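Local coordinates for protein angiotensin-converting enzyme (Anopheles gambiae, PDB 6S1Y) that probably cleaves peptides as a zinc-dependent metallopeptidase of the angiotensin-converting enzyme family, here holding a gamma-linked glutamate dipeptide at its zinc, at residues 193-198 with 441-446; 217-222 with 594-599; 253-258 with 429-434; 326-331 with 356-361. One frame throughout, in Å; residues are numbered along the deposited sequence.

Contact 1 of 4, residues 193-198 with 441-446; sequences VWLNEY and YRWGVF
Trp194 meets three side chains of helix 431-447 at once: Arg442, Trp443 and Phe446. It is the residue most buried by this contact. Phe446 brings the edge of its ring to one face of the Trp194 indole. This is a T-shaped (edge-to-face) pair, with Trp194 CH2 and Phe446 CE2 3.6 Å apart. The ring planes stand at 76°. Arg442 comes to the far corner of the six-membered ring. Its guanidinium turns a face to that corner, and Trp194 CH2 sits over the centre, 3.4 Å from Arg442 CZ. The two planes are 68° apart, so this is not a flat stack. A bend at chi3 (-69°) turns the arginine chain round the indole. Trp443 approaches at the edge of the Trp194 ring, where Trp194 CE3 and Trp443 NE1 are 3.9 Å apart. One face of Trp443 takes up Leu195. Leu195 CD1 lies 4.2 Å from the centroid of the Trp443 six-membered ring, almost on its normal, in a CH-pi contact. The polar end of Arg442 is held elsewhere, by a salt bridge to Asp439 and a hydrogen bond to the Val492 carbonyl. Tyr174 of helix 168-184 also touches Trp194 and Phe446. The contact thus joins helices 190-196 and 431-447 through aromatic and apolar surfaces, and polar bonds outside it fix the arginine against the indole.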
# COMPACT_ATOMS: atom_id res chain seq x y z
N VAL A 193 -16.17 -8.50 -6.46
CA VAL A 193 -16.46 -7.43 -5.52
C VAL A 193 -15.32 -6.42 -5.50
O VAL A 193 -15.53 -5.20 -5.64
CB VAL A 193 -16.71 -7.99 -4.11
CG1 VAL A 193 -16.76 -6.84 -3.08
CG2 VAL A 193 -17.99 -8.81 -4.10
N TRP A 194 -14.08 -6.90 -5.31
CA TRP A 194 -12.92 -6.01 -5.26
C TRP A 194 -12.77 -5.27 -6.58
O TRP A 194 -12.58 -4.05 -6.60
CB TRP A 194 -11.65 -6.80 -4.94
CG TRP A 194 -11.45 -7.15 -3.48
CD1 TRP A 194 -12.27 -6.82 -2.43
CD2 TRP A 194 -10.37 -7.91 -2.91
NE1 TRP A 194 -11.75 -7.31 -1.26
CE2 TRP A 194 -10.59 -7.98 -1.52
CE3 TRP A 194 -9.23 -8.52 -3.45
CZ2 TRP A 194 -9.72 -8.65 -0.66
CZ3 TRP A 194 -8.37 -9.20 -2.58
CH2 TRP A 194 -8.62 -9.26 -1.21
N LEU A 195 -12.85 -5.99 -7.69
CA LEU A 195 -12.67 -5.33 -8.99
C LEU A 195 -13.79 -4.33 -9.27
O LEU A 195 -13.58 -3.35 -9.99
CB LEU A 195 -12.57 -6.38 -10.10
CG LEU A 195 -11.16 -6.97 -10.23
CD1 LEU A 195 -11.19 -8.29 -11.02
CD2 LEU A 195 -10.20 -5.98 -10.87
N ASN A 196 -14.97 -4.55 -8.69
CA ASN A 196 -16.07 -3.61 -8.91
C ASN A 196 -15.73 -2.20 -8.46
O ASN A 196 -16.20 -1.23 -9.06
CB ASN A 196 -17.32 -4.10 -8.18
CG ASN A 196 -18.43 -3.09 -8.22
OD1 ASN A 196 -18.89 -2.71 -9.29
ND2 ASN A 196 -18.87 -2.64 -7.05
N GLU A 197 -14.91 -2.05 -7.41
CA GLU A 197 -14.52 -0.73 -6.91
C GLU A 197 -13.82 0.13 -7.96
O GLU A 197 -13.70 1.33 -7.75
CB GLU A 197 -13.60 -0.88 -5.69
CG GLU A 197 -14.28 -1.50 -4.48
CD GLU A 197 -15.44 -0.63 -3.98
OE1 GLU A 197 -15.19 0.51 -3.55
OE2 GLU A 197 -16.60 -1.09 -4.03
N TYR A 198 -13.35 -0.45 -9.07
CA TYR A 198 -12.67 0.32 -10.11
C TYR A 198 -13.57 0.62 -11.29
O TYR A 198 -13.15 1.34 -12.21
CB TYR A 198 -11.41 -0.43 -10.57
CG TYR A 198 -10.41 -0.59 -9.43
CD1 TYR A 198 -9.46 0.39 -9.17
CD2 TYR A 198 -10.44 -1.71 -8.60
CE1 TYR A 198 -8.57 0.26 -8.12
CE2 TYR A 198 -9.54 -1.85 -7.56
CZ TYR A 198 -8.62 -0.86 -7.33
OH TYR A 198 -7.74 -1.02 -6.29
N TYR A 441 -3.29 -13.75 -6.95
CA TYR A 441 -3.42 -14.94 -6.12
C TYR A 441 -4.76 -14.97 -5.40
O TYR A 441 -5.46 -15.99 -5.41
CB TYR A 441 -2.28 -15.02 -5.11
CG TYR A 441 -2.41 -16.17 -4.16
CD1 TYR A 441 -2.06 -17.45 -4.54
CD2 TYR A 441 -2.88 -15.99 -2.87
CE1 TYR A 441 -2.18 -18.51 -3.68
CE2 TYR A 441 -2.99 -17.05 -1.99
CZ TYR A 441 -2.63 -18.30 -2.40
OH TYR A 441 -2.73 -19.36 -1.53
N ARG A 442 -5.13 -13.86 -4.75
CA ARG A 442 -6.36 -13.90 -3.95
C ARG A 442 -7.59 -13.99 -4.84
O ARG A 442 -8.55 -14.69 -4.50
CB ARG A 442 -6.42 -12.69 -3.01
CG ARG A 442 -5.45 -12.84 -1.85
CD ARG A 442 -5.66 -11.82 -0.71
NE ARG A 442 -5.30 -10.45 -1.06
CZ ARG A 442 -5.36 -9.41 -0.22
NH1 ARG A 442 -5.78 -9.53 1.04
NH2 ARG A 442 -5.01 -8.22 -0.66
N TRP A 443 -7.58 -13.33 -6.01
CA TRP A 443 -8.68 -13.54 -6.95
C TRP A 443 -8.83 -15.02 -7.28
O TRP A 443 -9.95 -15.52 -7.41
CB TRP A 443 -8.46 -12.76 -8.24
CG TRP A 443 -8.39 -11.31 -8.08
CD1 TRP A 443 -8.87 -10.58 -7.04
CD2 TRP A 443 -7.79 -10.38 -8.99
NE1 TRP A 443 -8.61 -9.24 -7.25
CE2 TRP A 443 -7.94 -9.09 -8.43
CE3 TRP A 443 -7.14 -10.51 -10.23
CZ2 TRP A 443 -7.47 -7.94 -9.06
CZ3 TRP A 443 -6.65 -9.36 -10.85
CH2 TRP A 443 -6.82 -8.10 -10.27
N GLY A 444 -7.70 -15.72 -7.44
CA GLY A 444 -7.75 -17.12 -7.80
C GLY A 444 -8.34 -17.98 -6.70
O GLY A 444 -9.09 -18.92 -6.98
N VAL A 445 -8.00 -17.69 -5.45
CA VAL A 445 -8.63 -18.39 -4.33
C VAL A 445 -10.12 -18.09 -4.30
O VAL A 445 -10.95 -19.00 -4.19
CB VAL A 445 -7.95 -18.01 -3.00
CG1 VAL A 445 -8.74 -18.57 -1.80
CG2 VAL A 445 -6.51 -18.51 -2.97
N PHE A 446 -10.47 -16.81 -4.44
CA PHE A 446 -11.87 -16.40 -4.37
C PHE A 446 -12.69 -17.05 -5.47
O PHE A 446 -13.84 -17.43 -5.25
CB PHE A 446 -11.97 -14.88 -4.49
CG PHE A 446 -11.43 -14.12 -3.31
CD1 PHE A 446 -11.28 -14.71 -2.07
CD2 PHE A 446 -11.10 -12.78 -3.44
CE1 PHE A 446 -10.80 -14.00 -0.99
CE2 PHE A 446 -10.62 -12.05 -2.36
CZ PHE A 446 -10.48 -12.66 -1.14

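Contact 2 of 4, residues 217-222 with 594-599; sequences LYEQLH and VGWTDS
Glu219 and Gly595 have their CA atoms 6.2 Å apart where the loop 594-599 runs past helix 203-233. A water bridges the backbones here. It donates to Glu219 O at 2.8 Å, accepts from Gly595 N, and is also bonded to His222 ND1. Trp596 is the residue most buried by the contact. Its six-membered ring lies obliquely over one face of the His222 imidazole, with planes at 38° and Trp596 CE3 3.5 Å from His222 CE1. His222 NE2 bonds to the Gly468 carbonyl, so both ring nitrogens are engaged. This fixes the rotation of the imidazole that meets Trp596. Glu219 reaches Trp596 with an extended chain. Its OE1 is 3.8 Å from Trp596 CH2, and its carboxylate stands nearly upright to the ring, at 80°. Glu219 OE2 has its salt bridge with Arg215. Val594 packs CG1 against the amide end of Gln220, 3.6 Å from Gln220 NE2. Gln220 bends at chi2 (-63°), which brings that amide back to the valine. The arrangement is that of a C-terminal loop laid over a long helix of this largely helical peptidase fold, far from the zinc.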
# COMPACT_ATOMS: atom_id res chain seq x y z
N LEU A 217 11.60 -3.87 -18.25
CA LEU A 217 12.38 -3.03 -17.35
C LEU A 217 12.62 -3.76 -16.03
O LEU A 217 13.75 -3.83 -15.54
CB LEU A 217 11.65 -1.69 -17.16
CG LEU A 217 11.24 -1.11 -18.55
CD1 LEU A 217 9.90 -1.64 -19.13
CD2 LEU A 217 11.21 0.42 -18.57
N TYR A 218 11.56 -4.34 -15.46
CA TYR A 218 11.74 -5.08 -14.22
C TYR A 218 12.76 -6.21 -14.39
O TYR A 218 13.55 -6.48 -13.48
CB TYR A 218 10.41 -5.63 -13.73
CG TYR A 218 10.62 -6.50 -12.50
CD1 TYR A 218 10.91 -5.93 -11.29
CD2 TYR A 218 10.56 -7.90 -12.58
CE1 TYR A 218 11.14 -6.68 -10.17
CE2 TYR A 218 10.77 -8.68 -11.44
CZ TYR A 218 11.06 -8.05 -10.23
OH TYR A 218 11.29 -8.76 -9.08
N GLU A 219 12.77 -6.88 -15.55
CA GLU A 219 13.70 -8.01 -15.68
C GLU A 219 15.14 -7.54 -15.81
O GLU A 219 16.05 -8.19 -15.28
CB GLU A 219 13.27 -8.92 -16.85
CG GLU A 219 11.93 -9.63 -16.50
CD GLU A 219 11.44 -10.66 -17.54
OE1 GLU A 219 10.67 -11.53 -17.10
OE2 GLU A 219 11.79 -10.57 -18.74
N GLN A 220 15.39 -6.40 -16.46
CA GLN A 220 16.74 -5.86 -16.46
C GLN A 220 17.19 -5.49 -15.05
O GLN A 220 18.34 -5.74 -14.68
CB GLN A 220 16.81 -4.65 -17.39
CG GLN A 220 16.58 -4.99 -18.87
CD GLN A 220 17.65 -5.93 -19.41
OE1 GLN A 220 18.84 -5.73 -19.16
NE2 GLN A 220 17.22 -6.95 -20.14
N LEU A 221 16.31 -4.90 -14.24
CA LEU A 221 16.72 -4.47 -12.90
C LEU A 221 16.96 -5.67 -12.00
O LEU A 221 17.98 -5.75 -11.31
CB LEU A 221 15.64 -3.58 -12.29
CG LEU A 221 15.96 -3.01 -10.91
CD1 LEU A 221 17.25 -2.16 -10.95
CD2 LEU A 221 14.78 -2.15 -10.39
N HIS A 222 15.99 -6.60 -11.98
CA HIS A 222 16.17 -7.89 -11.33
C HIS A 222 17.50 -8.52 -11.69
O HIS A 222 18.19 -9.08 -10.83
CB HIS A 222 15.03 -8.81 -11.75
CG HIS A 222 15.17 -10.22 -11.28
ND1 HIS A 222 16.08 -11.09 -11.81
CD2 HIS A 222 14.51 -10.90 -10.32
CE1 HIS A 222 16.00 -12.25 -11.19
NE2 HIS A 222 15.04 -12.16 -10.28
N VAL A 594 19.72 -12.51 -17.81
CA VAL A 594 18.40 -11.92 -17.62
C VAL A 594 17.35 -13.03 -17.62
O VAL A 594 17.43 -13.98 -18.41
CB VAL A 594 18.12 -10.88 -18.73
CG1 VAL A 594 16.81 -10.18 -18.50
CG2 VAL A 594 19.29 -9.89 -18.80
N GLY A 595 16.33 -12.89 -16.75
CA GLY A 595 15.31 -13.89 -16.59
C GLY A 595 15.74 -15.00 -15.64
O GLY A 595 16.84 -15.00 -15.09
N TRP A 596 14.86 -15.98 -15.47
CA TRP A 596 15.10 -17.02 -14.48
C TRP A 596 14.29 -18.29 -14.76
O TRP A 596 13.14 -18.25 -15.18
CB TRP A 596 14.75 -16.50 -13.07
CG TRP A 596 13.34 -15.95 -13.00
CD1 TRP A 596 12.19 -16.64 -12.74
CD2 TRP A 596 12.94 -14.60 -13.20
NE1 TRP A 596 11.10 -15.80 -12.75
CE2 TRP A 596 11.54 -14.54 -13.04
CE3 TRP A 596 13.63 -13.42 -13.47
CZ2 TRP A 596 10.83 -13.37 -13.17
CZ3 TRP A 596 12.92 -12.25 -13.61
CH2 TRP A 596 11.53 -12.24 -13.46
N THR A 597 14.89 -19.42 -14.43
CA THR A 597 14.13 -20.65 -14.35
C THR A 597 13.08 -20.55 -13.25
O THR A 597 13.13 -19.68 -12.39
CB THR A 597 15.11 -21.80 -14.11
OG1 THR A 597 15.91 -21.53 -12.96
CG2 THR A 597 16.05 -21.90 -15.29
N ASP A 598 12.09 -21.45 -13.31
CA ASP A 598 11.07 -21.52 -12.27
C ASP A 598 11.66 -21.97 -10.95
O ASP A 598 12.54 -22.83 -10.91
CB ASP A 598 9.96 -22.53 -12.62
CG ASP A 598 9.19 -22.19 -13.89
OD1 ASP A 598 9.48 -21.16 -14.55
OD2 ASP A 598 8.28 -22.98 -14.23
N SER A 599 11.15 -21.42 -9.85
CA SER A 599 11.61 -21.83 -8.53
C SER A 599 11.27 -23.30 -8.25
O SER A 599 10.20 -23.78 -8.62
CB SER A 599 10.98 -20.96 -7.45
OG SER A 599 11.44 -21.38 -6.17
O HOH W 1 16.19 -10.90 -14.75

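Contact 3 of 4, residues 253-258 with 429-434; sequences WAQTWD and LVFLPF. With KSN ((2~{S})-2-[[(4~{S})-4-azanyl-5-oxidanyl-5-oxidanylidene-pentanoyl]amino]pentanedioic acid), chain H.
The ligand pocket of this zinc peptidase includes Gln255 and Phe431, and the two meet where loop 253-258 passes helix 431-447. Gln255 O lies at the edge of the Phe431 ring and 3.3 Å from Phe431 CA, a CA-H...O contact. Gln255 CB sits over the centre of the Phe434 ring, 3.4 Å from its centroid and 10° off the normal. This is a close CH-pi contact. From there the chain of Gln255 runs on extended (chi2 -173°) to the bound dipeptide. Gln255 NE2 gives a nearly straight hydrogen bond to ligand O19, at 3.0 Å and 162°. The other end of the amide, OE1, bonds to Lys485, so both sides of it are fixed. Lys485 also bonds to the ligand, as do Tyr494 and Tyr497. They share with Gln255 the work of holding the dipeptide. Phe431 CZ is 3.9 Å from ligand N01, a looser approach. On the side of the loop beyond Gln255, Val430 packs on the indole of Trp257. Val430 CG1 is over one face, 3.7 Å from the centroid of the six-membered ring. The indole is held by Trp257 NE1, which bonds to Ala254 O at 2.9 Å.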
# COMPACT_ATOMS: atom_id res chain seq x y z
N TRP A 253 9.06 -9.58 2.72
CA TRP A 253 8.25 -10.00 1.59
C TRP A 253 8.92 -9.73 0.25
O TRP A 253 8.36 -10.06 -0.79
CB TRP A 253 6.90 -9.30 1.68
CG TRP A 253 6.33 -9.43 3.06
CD1 TRP A 253 5.57 -10.45 3.53
CD2 TRP A 253 6.52 -8.52 4.16
NE1 TRP A 253 5.25 -10.23 4.85
CE2 TRP A 253 5.85 -9.06 5.27
CE3 TRP A 253 7.18 -7.29 4.30
CZ2 TRP A 253 5.79 -8.41 6.49
CZ3 TRP A 253 7.15 -6.65 5.54
CH2 TRP A 253 6.45 -7.21 6.62
N ALA A 254 10.11 -9.13 0.26
CA ALA A 254 10.82 -8.72 -0.96
C ALA A 254 9.97 -7.79 -1.81
O ALA A 254 10.10 -7.78 -3.04
CB ALA A 254 11.26 -9.93 -1.78
N GLN A 255 9.10 -7.01 -1.18
CA GLN A 255 8.19 -6.17 -1.95
C GLN A 255 8.87 -4.89 -2.43
O GLN A 255 8.49 -4.34 -3.47
CB GLN A 255 6.95 -5.83 -1.13
CG GLN A 255 7.17 -4.92 0.06
CD GLN A 255 5.90 -4.80 0.90
OE1 GLN A 255 5.39 -5.80 1.40
NE2 GLN A 255 5.34 -3.59 0.97
N THR A 256 9.83 -4.38 -1.68
CA THR A 256 10.66 -3.25 -2.09
C THR A 256 12.07 -3.58 -1.64
O THR A 256 12.26 -4.21 -0.59
CB THR A 256 10.20 -1.93 -1.46
OG1 THR A 256 10.11 -2.09 -0.05
CG2 THR A 256 8.82 -1.53 -1.98
N TRP A 257 13.06 -3.19 -2.44
CA TRP A 257 14.44 -3.54 -2.15
C TRP A 257 15.28 -2.33 -1.80
O TRP A 257 16.51 -2.38 -1.90
CB TRP A 257 15.05 -4.28 -3.35
CG TRP A 257 14.21 -5.40 -3.91
CD1 TRP A 257 13.19 -6.06 -3.30
CD2 TRP A 257 14.34 -5.99 -5.21
NE1 TRP A 257 12.67 -7.02 -4.14
CE2 TRP A 257 13.36 -6.99 -5.32
CE3 TRP A 257 15.19 -5.76 -6.31
CZ2 TRP A 257 13.20 -7.76 -6.48
CZ3 TRP A 257 15.02 -6.51 -7.46
CH2 TRP A 257 14.04 -7.50 -7.53
N ASP A 258 14.65 -1.23 -1.36
CA ASP A 258 15.35 -0.01 -1.00
C ASP A 258 16.46 -0.25 0.01
O ASP A 258 17.49 0.42 -0.05
CB ASP A 258 14.34 1.02 -0.46
CG ASP A 258 13.49 0.48 0.70
OD1 ASP A 258 12.81 -0.57 0.53
OD2 ASP A 258 13.50 1.10 1.78
N LEU A 429 9.97 0.50 -8.56
CA LEU A 429 9.59 -0.27 -9.73
C LEU A 429 9.34 -1.73 -9.37
O LEU A 429 8.39 -2.33 -9.87
CB LEU A 429 10.64 -0.16 -10.82
CG LEU A 429 10.23 -0.92 -12.08
CD1 LEU A 429 9.07 -0.23 -12.76
CD2 LEU A 429 11.40 -1.04 -13.01
N VAL A 430 10.18 -2.32 -8.50
CA VAL A 430 10.04 -3.73 -8.19
C VAL A 430 8.74 -4.06 -7.47
O VAL A 430 8.35 -5.24 -7.38
CB VAL A 430 11.23 -4.23 -7.34
CG1 VAL A 430 12.55 -3.92 -8.02
CG2 VAL A 430 11.19 -3.62 -5.97
N PHE A 431 8.06 -3.06 -6.93
CA PHE A 431 6.85 -3.31 -6.13
C PHE A 431 5.65 -3.68 -7.01
O PHE A 431 4.77 -4.42 -6.58
CB PHE A 431 6.58 -2.06 -5.27
CG PHE A 431 5.29 -2.09 -4.52
CD1 PHE A 431 5.20 -2.75 -3.31
CD2 PHE A 431 4.19 -1.42 -5.00
CE1 PHE A 431 4.01 -2.78 -2.63
CE2 PHE A 431 2.99 -1.46 -4.32
CZ PHE A 431 2.91 -2.14 -3.14
N LEU A 432 5.62 -3.21 -8.24
CA LEU A 432 4.45 -3.47 -9.08
C LEU A 432 4.21 -4.95 -9.33
O LEU A 432 3.08 -5.42 -9.09
CB LEU A 432 4.58 -2.69 -10.40
CG LEU A 432 4.35 -1.20 -10.13
CD1 LEU A 432 5.32 -0.35 -10.86
CD2 LEU A 432 2.94 -0.81 -10.52
N PRO A 433 5.19 -5.74 -9.78
CA PRO A 433 4.95 -7.19 -9.87
C PRO A 433 4.53 -7.80 -8.55
O PRO A 433 3.68 -8.70 -8.53
CB PRO A 433 6.29 -7.74 -10.36
CG PRO A 433 7.00 -6.52 -11.00
CD PRO A 433 6.54 -5.36 -10.20
N PHE A 434 5.12 -7.36 -7.44
CA PHE A 434 4.69 -7.88 -6.15
C PHE A 434 3.21 -7.59 -5.92
O PHE A 434 2.45 -8.50 -5.58
CB PHE A 434 5.52 -7.25 -5.03
CG PHE A 434 5.03 -7.62 -3.65
CD1 PHE A 434 5.46 -8.80 -3.05
CD2 PHE A 434 4.17 -6.79 -2.97
CE1 PHE A 434 5.04 -9.13 -1.78
CE2 PHE A 434 3.74 -7.12 -1.71
CZ PHE A 434 4.17 -8.29 -1.11
C10 KSN H . -5.19 -0.32 6.42
C13 KSN H . -1.87 1.98 4.11
C17 KSN H . 2.94 -2.12 2.41
C02 KSN H . 2.73 -0.69 1.88
C03 KSN H . 1.51 0.05 2.43
C04 KSN H . 0.93 -0.44 3.75
C05 KSN H . 0.92 0.59 4.90
C07 KSN H . -1.66 0.74 5.01
C08 KSN H . -2.76 0.54 6.05
C09 KSN H . -4.12 0.19 5.43
N01 KSN H . 2.62 -0.70 0.42
N06 KSN H . -0.32 1.08 5.52
O11 KSN H . -4.83 -0.76 7.56
O12 KSN H . -6.43 -0.32 6.12
O14 KSN H . -1.45 3.09 4.53
O15 KSN H . -2.40 1.90 2.99
O16 KSN H . 1.96 0.95 5.37
O18 KSN H . 3.58 -2.26 3.48
O19 KSN H . 2.51 -3.16 1.84

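Contact 4 of 4, residues 326-331 with 356-361; sequences CHASAW and HHELGH. With ZN (zinc ion), chain G; KSN ((2~{S})-2-[[(4~{S})-4-azanyl-5-oxidanyl-5-oxidanylidene-pentanoyl]amino]pentanedioic acid), chain H.
Ala330 and Glu358 face each other between strand 329-332 and helix 349-368, whose short segments run nearly parallel, at 17°. The direct contacts are van der Waals. Ala330 CB lies 3.4 Å from Glu358 OE1 and also meets His361 CB, at 3.5 Å. Ala328 CB lies near the other carboxylate oxygen, OE2. Glu358 bends at chi2 (-58°), which turns its carboxylate to the strand and the ligand.

Hydrogen bonds run through a water and the ligand. The water accepts from Ala330 N at 2.8 Å and donates to Glu358 OE1 and to ligand O14. It thus ties strand, helix and ligand together. The ligand amide N06 donates to Ala328 O at 2.7 Å and makes a weak bond to Glu358 OE2. Trp331 NE1 bonds to Ser329 OG, which lies in the indole plane.

The helix carries the HExxH zinc motif, with His357 and His361 as its two histidines and Glu358 between them. Glu385, from helix 381-395, completes the protein part of the site, as in the gluzincin peptidases.

His357 NE2 and His361 NE2 each bind zinc at 2.0 Å. The ligand carboxylate binds the zinc through O15 at 1.9 Å and, longer, through O14 at 2.5 Å. Second-shell bonds set the imidazoles: His357 ND1 pairs with Asp389, and His361 ND1 with His384. On the strand side, His327 lies obliquely against the ligand, and its ring stacks on Tyr486.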
# COMPACT_ATOMS: atom_id res chain seq x y z
N CYS A 326 0.88 -2.55 14.81
CA CYS A 326 1.84 -1.52 14.48
C CYS A 326 1.87 -1.18 13.00
O CYS A 326 2.45 -0.15 12.63
CB CYS A 326 3.25 -1.93 14.93
SG CYS A 326 3.75 -1.19 16.53
N HIS A 327 1.24 -1.99 12.14
CA HIS A 327 1.24 -1.69 10.72
C HIS A 327 0.63 -0.30 10.50
O HIS A 327 -0.50 -0.04 10.92
CB HIS A 327 0.47 -2.74 9.94
CG HIS A 327 0.73 -2.66 8.47
ND1 HIS A 327 1.73 -3.38 7.86
CD2 HIS A 327 0.19 -1.86 7.51
CE1 HIS A 327 1.75 -3.08 6.57
NE2 HIS A 327 0.83 -2.15 6.34
N ALA A 328 1.39 0.59 9.87
CA ALA A 328 1.00 2.00 9.82
C ALA A 328 -0.36 2.18 9.16
O ALA A 328 -0.63 1.58 8.12
CB ALA A 328 2.05 2.81 9.06
N SER A 329 -1.19 3.05 9.73
CA SER A 329 -2.50 3.28 9.14
C SER A 329 -2.96 4.71 9.39
O SER A 329 -2.45 5.41 10.25
CB SER A 329 -3.54 2.30 9.70
OG SER A 329 -3.49 2.27 11.10
N ALA A 330 -3.96 5.12 8.62
CA ALA A 330 -4.52 6.46 8.69
C ALA A 330 -6.03 6.37 8.71
O ALA A 330 -6.64 5.73 7.84
CB ALA A 330 -4.03 7.29 7.50
N TRP A 331 -6.65 7.04 9.70
CA TRP A 331 -8.03 6.80 10.09
C TRP A 331 -8.90 8.04 9.93
O TRP A 331 -8.52 9.13 10.35
CB TRP A 331 -8.12 6.32 11.53
CG TRP A 331 -7.55 4.96 11.74
CD1 TRP A 331 -6.24 4.60 11.66
CD2 TRP A 331 -8.28 3.78 12.09
NE1 TRP A 331 -6.10 3.26 11.93
CE2 TRP A 331 -7.34 2.73 12.18
CE3 TRP A 331 -9.63 3.50 12.31
CZ2 TRP A 331 -7.71 1.42 12.49
CZ3 TRP A 331 -10.00 2.20 12.62
CH2 TRP A 331 -9.05 1.18 12.71
N HIS A 356 4.82 10.35 4.86
CA HIS A 356 4.14 11.05 3.78
C HIS A 356 2.99 10.22 3.20
O HIS A 356 1.92 10.76 2.92
CB HIS A 356 5.13 11.41 2.68
CG HIS A 356 6.04 12.53 3.05
ND1 HIS A 356 7.17 12.33 3.81
CD2 HIS A 356 5.99 13.86 2.79
CE1 HIS A 356 7.78 13.49 4.00
NE2 HIS A 356 7.08 14.43 3.38
N HIS A 357 3.21 8.93 2.97
CA HIS A 357 2.12 8.08 2.47
C HIS A 357 0.89 8.23 3.35
O HIS A 357 -0.23 8.46 2.85
CB HIS A 357 2.56 6.61 2.42
CG HIS A 357 1.46 5.66 2.05
ND1 HIS A 357 1.17 5.31 0.75
CD2 HIS A 357 0.56 4.99 2.82
CE1 HIS A 357 0.14 4.48 0.73
NE2 HIS A 357 -0.24 4.26 1.97
N GLU A 358 1.07 8.10 4.66
CA GLU A 358 -0.05 8.17 5.59
C GLU A 358 -0.65 9.58 5.65
O GLU A 358 -1.88 9.74 5.67
CB GLU A 358 0.41 7.72 6.98
CG GLU A 358 0.95 6.29 7.04
CD GLU A 358 -0.06 5.25 6.57
OE1 GLU A 358 -1.27 5.51 6.65
OE2 GLU A 358 0.37 4.16 6.11
N LEU A 359 0.19 10.62 5.64
CA LEU A 359 -0.35 11.98 5.68
C LEU A 359 -1.11 12.31 4.42
O LEU A 359 -1.95 13.21 4.44
CB LEU A 359 0.76 13.03 5.87
CG LEU A 359 1.37 13.16 7.26
CD1 LEU A 359 2.63 14.04 7.25
CD2 LEU A 359 0.34 13.73 8.24
N GLY A 360 -0.83 11.59 3.33
CA GLY A 360 -1.63 11.76 2.13
C GLY A 360 -3.04 11.24 2.30
O GLY A 360 -3.99 11.82 1.79
N HIS A 361 -3.18 10.10 3.01
CA HIS A 361 -4.50 9.62 3.40
C HIS A 361 -5.22 10.68 4.24
O HIS A 361 -6.38 11.03 3.97
CB HIS A 361 -4.38 8.31 4.21
CG HIS A 361 -4.06 7.08 3.40
ND1 HIS A 361 -4.76 6.71 2.28
CD2 HIS A 361 -3.15 6.09 3.62
CE1 HIS A 361 -4.29 5.57 1.82
NE2 HIS A 361 -3.31 5.17 2.61
ZN ZN G . -2.12 3.61 2.21
C10 KSN H . -5.19 -0.32 6.42
C13 KSN H . -1.87 1.98 4.11
C17 KSN H . 2.94 -2.12 2.41
C02 KSN H . 2.73 -0.69 1.88
C03 KSN H . 1.51 0.05 2.43
C04 KSN H . 0.93 -0.44 3.75
C05 KSN H . 0.92 0.59 4.90
C07 KSN H . -1.66 0.74 5.01
C08 KSN H . -2.76 0.54 6.05
C09 KSN H . -4.12 0.19 5.43
N01 KSN H . 2.62 -0.70 0.42
N06 KSN H . -0.32 1.08 5.52
O11 KSN H . -4.83 -0.76 7.56
O12 KSN H . -6.43 -0.32 6.12
O14 KSN H . -1.45 3.09 4.53
O15 KSN H . -2.40 1.90 2.99
O16 KSN H . 1.96 0.95 5.37
O18 KSN H . 3.58 -2.26 3.48
O19 KSN H . 2.51 -3.16 1.84
O HOH W 2 -4.04 3.81 6.13

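Contacts 3 and 4 lie on the bound dipeptide, with centres about 19 Å apart. Contact 3 grips one end of it and contact 4 brings the zinc. Contacts 2 and 3 touch each other: Tyr218 of helix 203-233 packs on Trp257 and Val430, and Leu221 on Val430. Contacts 1 and 3 use opposite ends of helix 431-447, with centres about 21 Å apart. Along the chain, contact 4 falls within the span of contact 3, and contact 3 within the spans of contacts 1 and 2. The spans of contacts 1 and 2 cross. Residues distant in sequence thus build one helical body round a central active site.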